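Local coordinates for WbbM protein (Klebsiella pneumoniae, PDB 6U4B) that is a bifunctional glycosyltransferase that assembles as a trimer and probably acts as an O-antigen polymerase, at residues I264-I267 against K268-D272; E196-T199 against A200-F204. All blocks are in the same frame, centred on the assembly; numbering follows the deposited sequence.

In the fold
Both contacts lie in the DUF4422 part of the chain, and their centres are about 8 Å apart. Contact 2 forms the start of helix 198-206, and contact 1 forms the last turns of helix 253-272. The two helices pack on each other. The K268 ammonium of contact 1 makes a cation-pi contact with the Y197 ring of contact 2, and K268 CG packs 3.5 Å from Y197 CE2. Y265 CD1 comes within 3.6 Å of Y197 OH. Q271 NE2 makes a weak hydrogen bond to T203 OG1 at 3.2 Å. The centres of contacts 1 and 2 are about 40 and 43 Å from the centre of the chain. Both are away from the magnesium site of D406, D408 and H560.

Contact 1: I264-I267 against K268-D272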
ATOM      1  N   ILE A 264      58.283 -13.744   7.179  1.00 47.64           N
ATOM      2  CA  ILE A 264      58.632 -15.161   7.241  1.00 46.15           C
ATOM      3  C   ILE A 264      58.730 -15.745   5.838  1.00 45.78           C
ATOM      4  O   ILE A 264      59.636 -16.535   5.539  1.00 47.92           O
ATOM      5  CB  ILE A 264      57.606 -15.921   8.105  1.00 47.83           C
ATOM      6  CG1 ILE A 264      57.683 -15.448   9.561  1.00 47.32           C
ATOM      7  CG2 ILE A 264      57.819 -17.423   8.004  1.00 47.42           C
ATOM      8  CD1 ILE A 264      56.583 -15.998  10.443  1.00 43.12           C
ATOM      9  N   TYR A 265      57.816 -15.346   4.950  1.00 46.05           N
ATOM     10  CA  TYR A 265      57.828 -15.857   3.584  1.00 45.17           C
ATOM     11  C   TYR A 265      59.053 -15.373   2.815  1.00 47.82           C
ATOM     12  O   TYR A 265      59.688 -16.154   2.099  1.00 52.75           O
ATOM     13  CB  TYR A 265      56.544 -15.444   2.863  1.00 40.94           C
ATOM     14  CG  TYR A 265      56.499 -15.846   1.407  1.00 45.05           C
ATOM     15  CD1 TYR A 265      56.093 -17.119   1.028  1.00 47.58           C
ATOM     16  CD2 TYR A 265      56.861 -14.951   0.409  1.00 48.72           C
ATOM     17  CE1 TYR A 265      56.053 -17.490  -0.304  1.00 49.96           C
ATOM     18  CE2 TYR A 265      56.825 -15.312  -0.924  1.00 49.92           C
ATOM     19  CZ  TYR A 265      56.421 -16.580  -1.275  1.00 52.68           C
ATOM     20  OH  TYR A 265      56.382 -16.937  -2.604  1.00 56.46           O
ATOM     21  N   ILE A 266      59.395 -14.088   2.946  1.00 47.99           N
ATOM     22  CA  ILE A 266      60.544 -13.547   2.226  1.00 51.47           C
ATOM     23  C   ILE A 266      61.837 -14.180   2.721  1.00 52.80           C
ATOM     24  O   ILE A 266      62.706 -14.550   1.923  1.00 52.86           O
ATOM     25  CB  ILE A 266      60.583 -12.013   2.353  1.00 51.96           C
ATOM     26  CG1 ILE A 266      59.441 -11.378   1.558  1.00 51.27           C
ATOM     27  CG2 ILE A 266      61.928 -11.465   1.887  1.00 55.68           C
ATOM     28  CD1 ILE A 266      59.401  -9.871   1.650  1.00 53.27           C
ATOM     29  N   ILE A 267      61.981 -14.323   4.042  1.00 52.78           N
ATOM     30  CA  ILE A 267      63.202 -14.896   4.604  1.00 57.93           C
ATOM     31  C   ILE A 267      63.397 -16.322   4.108  1.00 57.40           C
ATOM     32  O   ILE A 267      64.525 -16.749   3.827  1.00 59.57           O
ATOM     33  CB  ILE A 267      63.157 -14.822   6.142  1.00 58.19           C
ATOM     34  CG1 ILE A 267      63.284 -13.367   6.605  1.00 56.18           C
ATOM     35  CG2 ILE A 267      64.249 -15.686   6.765  1.00 56.30           C
ATOM     36  CD1 ILE A 267      63.115 -13.184   8.091  1.00 55.84           C
ATOM     37  N   LYS A 268      62.304 -17.074   3.969  1.00 52.98           N
ATOM     38  CA  LYS A 268      62.392 -18.429   3.435  1.00 55.76           C
ATOM     39  C   LYS A 268      62.891 -18.426   1.995  1.00 55.30           C
ATOM     40  O   LYS A 268      63.686 -19.290   1.603  1.00 58.88           O
ATOM     41  CB  LYS A 268      61.027 -19.110   3.537  1.00 56.46           C
ATOM     42  CG  LYS A 268      60.870 -20.373   2.707  1.00 60.69           C
ATOM     43  CD  LYS A 268      61.724 -21.507   3.235  1.00 72.19           C
ATOM     44  CE  LYS A 268      61.274 -22.833   2.648  1.00 79.54           C
ATOM     45  NZ  LYS A 268      61.065 -22.741   1.177  1.00 83.05           N
ATOM     46  N   LEU A 269      62.438 -17.462   1.191  1.00 56.93           N
ATOM     47  CA  LEU A 269      62.889 -17.384  -0.196  1.00 62.35           C
ATOM     48  C   LEU A 269      64.370 -17.034  -0.277  1.00 63.86           C
ATOM     49  O   LEU A 269      65.088 -17.547  -1.145  1.00 67.92           O
ATOM     50  CB  LEU A 269      62.052 -16.361  -0.963  1.00 65.97           C
ATOM     51  CG  LEU A 269      60.938 -16.897  -1.864  1.00 67.55           C
ATOM     52  CD1 LEU A 269      60.095 -17.933  -1.135  1.00 69.73           C
ATOM     53  CD2 LEU A 269      60.070 -15.751  -2.363  1.00 66.56           C
ATOM     54  N   GLN A 270      64.846 -16.167   0.620  1.00 61.92           N
ATOM     55  CA  GLN A 270      66.263 -15.817   0.632  1.00 63.92           C
ATOM     56  C   GLN A 270      67.126 -16.973   1.121  1.00 67.48           C
ATOM     57  O   GLN A 270      68.268 -17.126   0.675  1.00 67.23           O
ATOM     58  CB  GLN A 270      66.485 -14.578   1.499  1.00 62.74           C
ATOM     59  CG  GLN A 270      65.756 -13.345   0.989  1.00 67.19           C
ATOM     60  CD  GLN A 270      65.677 -12.236   2.019  1.00 68.03           C
ATOM     61  OE1 GLN A 270      65.342 -12.472   3.181  1.00 66.35           O
ATOM     62  NE2 GLN A 270      65.986 -11.015   1.597  1.00 67.27           N
ATOM     63  N   GLN A 271      66.601 -17.798   2.030  1.00 69.49           N
ATOM     64  CA  GLN A 271      67.373 -18.930   2.529  1.00 76.99           C
ATOM     65  C   GLN A 271      67.451 -20.058   1.508  1.00 87.19           C
ATOM     66  O   GLN A 271      68.438 -20.802   1.486  1.00 94.91           O
ATOM     67  CB  GLN A 271      66.772 -19.442   3.839  1.00 73.31           C
ATOM     68  CG  GLN A 271      66.964 -18.502   5.016  1.00 71.94           C
ATOM     69  CD  GLN A 271      66.175 -18.926   6.239  1.00 72.54           C
ATOM     70  OE1 GLN A 271      65.256 -19.745   6.151  1.00 73.25           O
ATOM     71  NE2 GLN A 271      66.528 -18.366   7.392  1.00 69.74           N
ATOM     72  N   ASP A 272      66.432 -20.199   0.657  1.00 90.14           N
ATOM     73  CA  ASP A 272      66.445 -21.279  -0.324  1.00 94.54           C
ATOM     74  C   ASP A 272      67.455 -21.016  -1.436  1.00 96.85           C
ATOM     75  O   ASP A 272      68.182 -21.928  -1.848  1.00102.30           O
ATOM     76  CB  ASP A 272      65.048 -21.482  -0.905  1.00 99.30           C
ATOM     77  CG  ASP A 272      64.124 -22.220   0.044  1.00103.70           C
ATOM     78  OD1 ASP A 272      64.631 -22.994   0.888  1.00106.52           O
ATOM     79  OD2 ASP A 272      62.893 -22.036  -0.056  1.00103.42           O
TER
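K268 N donates to I264 O at 3.1 Å, the first of four successive i to i-4 bonds in the C-terminal turns of alpha-helix 253-272. This helix belongs to the DUF4422 part of the chain. The CB of K268 packs against the oxygens of I264 and Y265, and the rest of its side chain bends away from I264-I267.

L269 continues the ladder, with its N bonded to Y265 O. Its side chain meets the Y265 ring one turn back. CD1 lies over one face, 3.9 Å above the plane and displaced toward the rim, as a CH-pi contact. CD2 touches CE2 of Y265 at 3.6 Å. The ring swings toward L269 because its CG is anti to the backbone N (chi1 176°). L269 takes an unstaggered chi1 of -101°, with both its methyls against the Y265 ring and hydroxyl. Beyond L269, the buried ring also meets Y226 and W229 of helix 220-240. Its hydroxyl is hydrogen-bonded to D225 of that helix, which fixes the polar end.

Q270 N bonds to I266 O at 3.0 Å. The side chain runs back along the helix, and its amide lies against I266 and I267. OE1 is 3.5 Å from the CA of I267, while CD packs on CG2 of I266.

Q271 N bonds to I267 O at 2.9 Å, and its CG crowds the same oxygen. The Q271 and I267 side chains lie side by side and point the same way, with Q271 NE2 3.6 Å from I267 CG2.

D272 pairs with K268 in a salt bridge within 268-272. As modelled, the bond is too short for its exact geometry to be trusted. The backbone link is sounder: D272 N reaches K268 O at 3.0 Å.

Contact 2: E196-T199 against A200-F204; sequences EYST and AIKTF
A chi1 of -59° sets T203 OG1 beside its own backbone N and turns it back toward T199. The T203 OG1 hydroxyl donates to T199 O at 2.8 Å. T203 N also donates to T199 O, at 2.9 Å. The two donors come from opposite faces of the carbonyl plane, with OG1 about 35° out of it. Two bonds therefore grip T199 O, which helps hold the T203 side chain in this rotation. CG2 of T199 lies obliquely against OG1, a looser contact.

I201 has its CG1 anti to the carbonyl carbon, which carries that branch back over the preceding turn. I201 CG1 is 3.2 Å from Y197 O, a close approach, and CD1 reaches on toward CB of Y197. I201 N bonds to Y197 O at 2.8 Å. A200 CB lies 3.5 Å from Y197 O.

These contacts make the first turns of alpha-helix 198-206, entered from a short 3-10 turn at E196 and Y197. The helix packs beside helix 180-193, where I201 meets V190 and E191. The Y197 ring points away from A200-F204 and stacks on W229 of helix 220-240.

On the exposed side, K202 N bonds to S198 O at 3.1 Å. Its side chain then runs back along the helix, and K202 CG passes 3.3 Å from S198 O. A bend at the last torsion places K202 NZ 4.0 Å from CB of S198. K202 also touches a crystal neighbour, and this placement may partly reflect crystal packing.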
ATOM      1  N   GLU A 196      58.793 -26.847   6.275  1.00 64.48           N
ATOM      2  CA  GLU A 196      60.044 -26.308   5.753  1.00 70.36           C
ATOM      3  C   GLU A 196      60.276 -24.848   6.133  1.00 67.39           C
ATOM      4  O   GLU A 196      61.324 -24.298   5.774  1.00 71.97           O
ATOM      5  CB  GLU A 196      60.086 -26.458   4.229  1.00 75.24           C
ATOM      6  CG  GLU A 196      59.062 -25.616   3.470  1.00 80.25           C
ATOM      7  CD  GLU A 196      57.714 -26.299   3.321  1.00 83.36           C
ATOM      8  OE1 GLU A 196      57.320 -27.056   4.233  1.00 84.19           O
ATOM      9  OE2 GLU A 196      57.050 -26.083   2.285  1.00 84.39           O
ATOM     10  N   TYR A 197      59.349 -24.215   6.847  1.00 56.01           N
ATOM     11  CA  TYR A 197      59.464 -22.813   7.225  1.00 54.24           C
ATOM     12  C   TYR A 197      59.933 -22.611   8.659  1.00 54.19           C
ATOM     13  O   TYR A 197      60.068 -21.460   9.087  1.00 55.19           O
ATOM     14  CB  TYR A 197      58.118 -22.100   7.038  1.00 54.10           C
ATOM     15  CG  TYR A 197      57.830 -21.671   5.620  1.00 56.07           C
ATOM     16  CD1 TYR A 197      57.477 -22.601   4.651  1.00 59.32           C
ATOM     17  CD2 TYR A 197      57.900 -20.332   5.253  1.00 53.52           C
ATOM     18  CE1 TYR A 197      57.205 -22.212   3.353  1.00 59.84           C
ATOM     19  CE2 TYR A 197      57.627 -19.932   3.958  1.00 55.77           C
ATOM     20  CZ  TYR A 197      57.283 -20.878   3.011  1.00 56.46           C
ATOM     21  OH  TYR A 197      57.014 -20.489   1.721  1.00 59.25           O
ATOM     22  N   SER A 198      60.185 -23.690   9.406  1.00 58.42           N
ATOM     23  CA  SER A 198      60.472 -23.555  10.832  1.00 60.98           C
ATOM     24  C   SER A 198      61.695 -22.679  11.081  1.00 64.25           C
ATOM     25  O   SER A 198      61.699 -21.859  12.007  1.00 65.93           O
ATOM     26  CB  SER A 198      60.664 -24.934  11.461  1.00 65.47           C
ATOM     27  OG  SER A 198      61.804 -25.584  10.929  1.00 77.30           O
ATOM     28  N   THR A 199      62.743 -22.833  10.266  1.00 64.49           N
ATOM     29  CA  THR A 199      63.944 -22.020  10.447  1.00 61.90           C
ATOM     30  C   THR A 199      63.693 -20.567  10.057  1.00 58.52           C
ATOM     31  O   THR A 199      64.222 -19.647  10.692  1.00 56.28           O
ATOM     32  CB  THR A 199      65.106 -22.603   9.638  1.00 66.31           C
ATOM     33  OG1 THR A 199      65.365 -23.944  10.074  1.00 71.29           O
ATOM     34  CG2 THR A 199      66.371 -21.767   9.828  1.00 65.75           C
ATOM     35  N   ALA A 200      62.883 -20.340   9.020  1.00 53.33           N
ATOM     36  CA  ALA A 200      62.539 -18.973   8.640  1.00 56.60           C
ATOM     37  C   ALA A 200      61.696 -18.298   9.716  1.00 58.15           C
ATOM     38  O   ALA A 200      61.823 -17.089   9.948  1.00 55.11           O
ATOM     39  CB  ALA A 200      61.805 -18.967   7.301  1.00 54.72           C
ATOM     40  N   ILE A 201      60.829 -19.065  10.382  1.00 58.56           N
ATOM     41  CA  ILE A 201      60.043 -18.519  11.487  1.00 52.83           C
ATOM     42  C   ILE A 201      60.958 -18.099  12.630  1.00 53.42           C
ATOM     43  O   ILE A 201      60.807 -17.014  13.206  1.00 49.60           O
ATOM     44  CB  ILE A 201      58.995 -19.542  11.959  1.00 50.81           C
ATOM     45  CG1 ILE A 201      57.989 -19.833  10.844  1.00 45.96           C
ATOM     46  CG2 ILE A 201      58.287 -19.044  13.211  1.00 51.59           C
ATOM     47  CD1 ILE A 201      57.092 -21.022  11.132  1.00 46.02           C
ATOM     48  N   LYS A 202      61.922 -18.960  12.977  1.00 51.53           N
ATOM     49  CA  LYS A 202      62.855 -18.640  14.053  1.00 58.06           C
ATOM     50  C   LYS A 202      63.703 -17.423  13.708  1.00 56.97           C
ATOM     51  O   LYS A 202      63.963 -16.575  14.570  1.00 57.12           O
ATOM     52  CB  LYS A 202      63.765 -19.834  14.344  1.00 63.73           C
ATOM     53  CG  LYS A 202      63.074 -21.054  14.911  1.00 70.35           C
ATOM     54  CD  LYS A 202      64.114 -22.082  15.334  1.00 72.92           C
ATOM     55  CE  LYS A 202      63.467 -23.353  15.844  1.00 75.39           C
ATOM     56  NZ  LYS A 202      62.741 -24.076  14.767  1.00 76.49           N
ATOM     57  N   THR A 203      64.156 -17.332  12.456  1.00 55.80           N
ATOM     58  CA  THR A 203      65.012 -16.223  12.048  1.00 60.09           C
ATOM     59  C   THR A 203      64.297 -14.889  12.222  1.00 54.19           C
ATOM     60  O   THR A 203      64.848 -13.944  12.799  1.00 51.51           O
ATOM     61  CB  THR A 203      65.451 -16.408  10.595  1.00 60.30           C
ATOM     62  OG1 THR A 203      66.161 -17.644  10.461  1.00 63.43           O
ATOM     63  CG2 THR A 203      66.351 -15.261  10.158  1.00 57.90           C
ATOM     64  N   PHE A 204      63.059 -14.800  11.735  1.00 52.81           N
ATOM     65  CA  PHE A 204      62.315 -13.549  11.831  1.00 50.81           C
ATOM     66  C   PHE A 204      61.973 -13.217  13.277  1.00 49.53           C
ATOM     67  O   PHE A 204      62.139 -12.072  13.714  1.00 47.86           O
ATOM     68  CB  PHE A 204      61.044 -13.623  10.989  1.00 47.09           C
ATOM     69  CG  PHE A 204      60.074 -12.517  11.279  1.00 46.18           C
ATOM     70  CD1 PHE A 204      60.359 -11.214  10.905  1.00 49.38           C
ATOM     71  CD2 PHE A 204      58.887 -12.774  11.941  1.00 45.05           C
ATOM     72  CE1 PHE A 204      59.471 -10.187  11.177  1.00 49.44           C
ATOM     73  CE2 PHE A 204      57.995 -11.754  12.216  1.00 48.43           C
ATOM     74  CZ  PHE A 204      58.286 -10.459  11.833  1.00 47.61           C
TER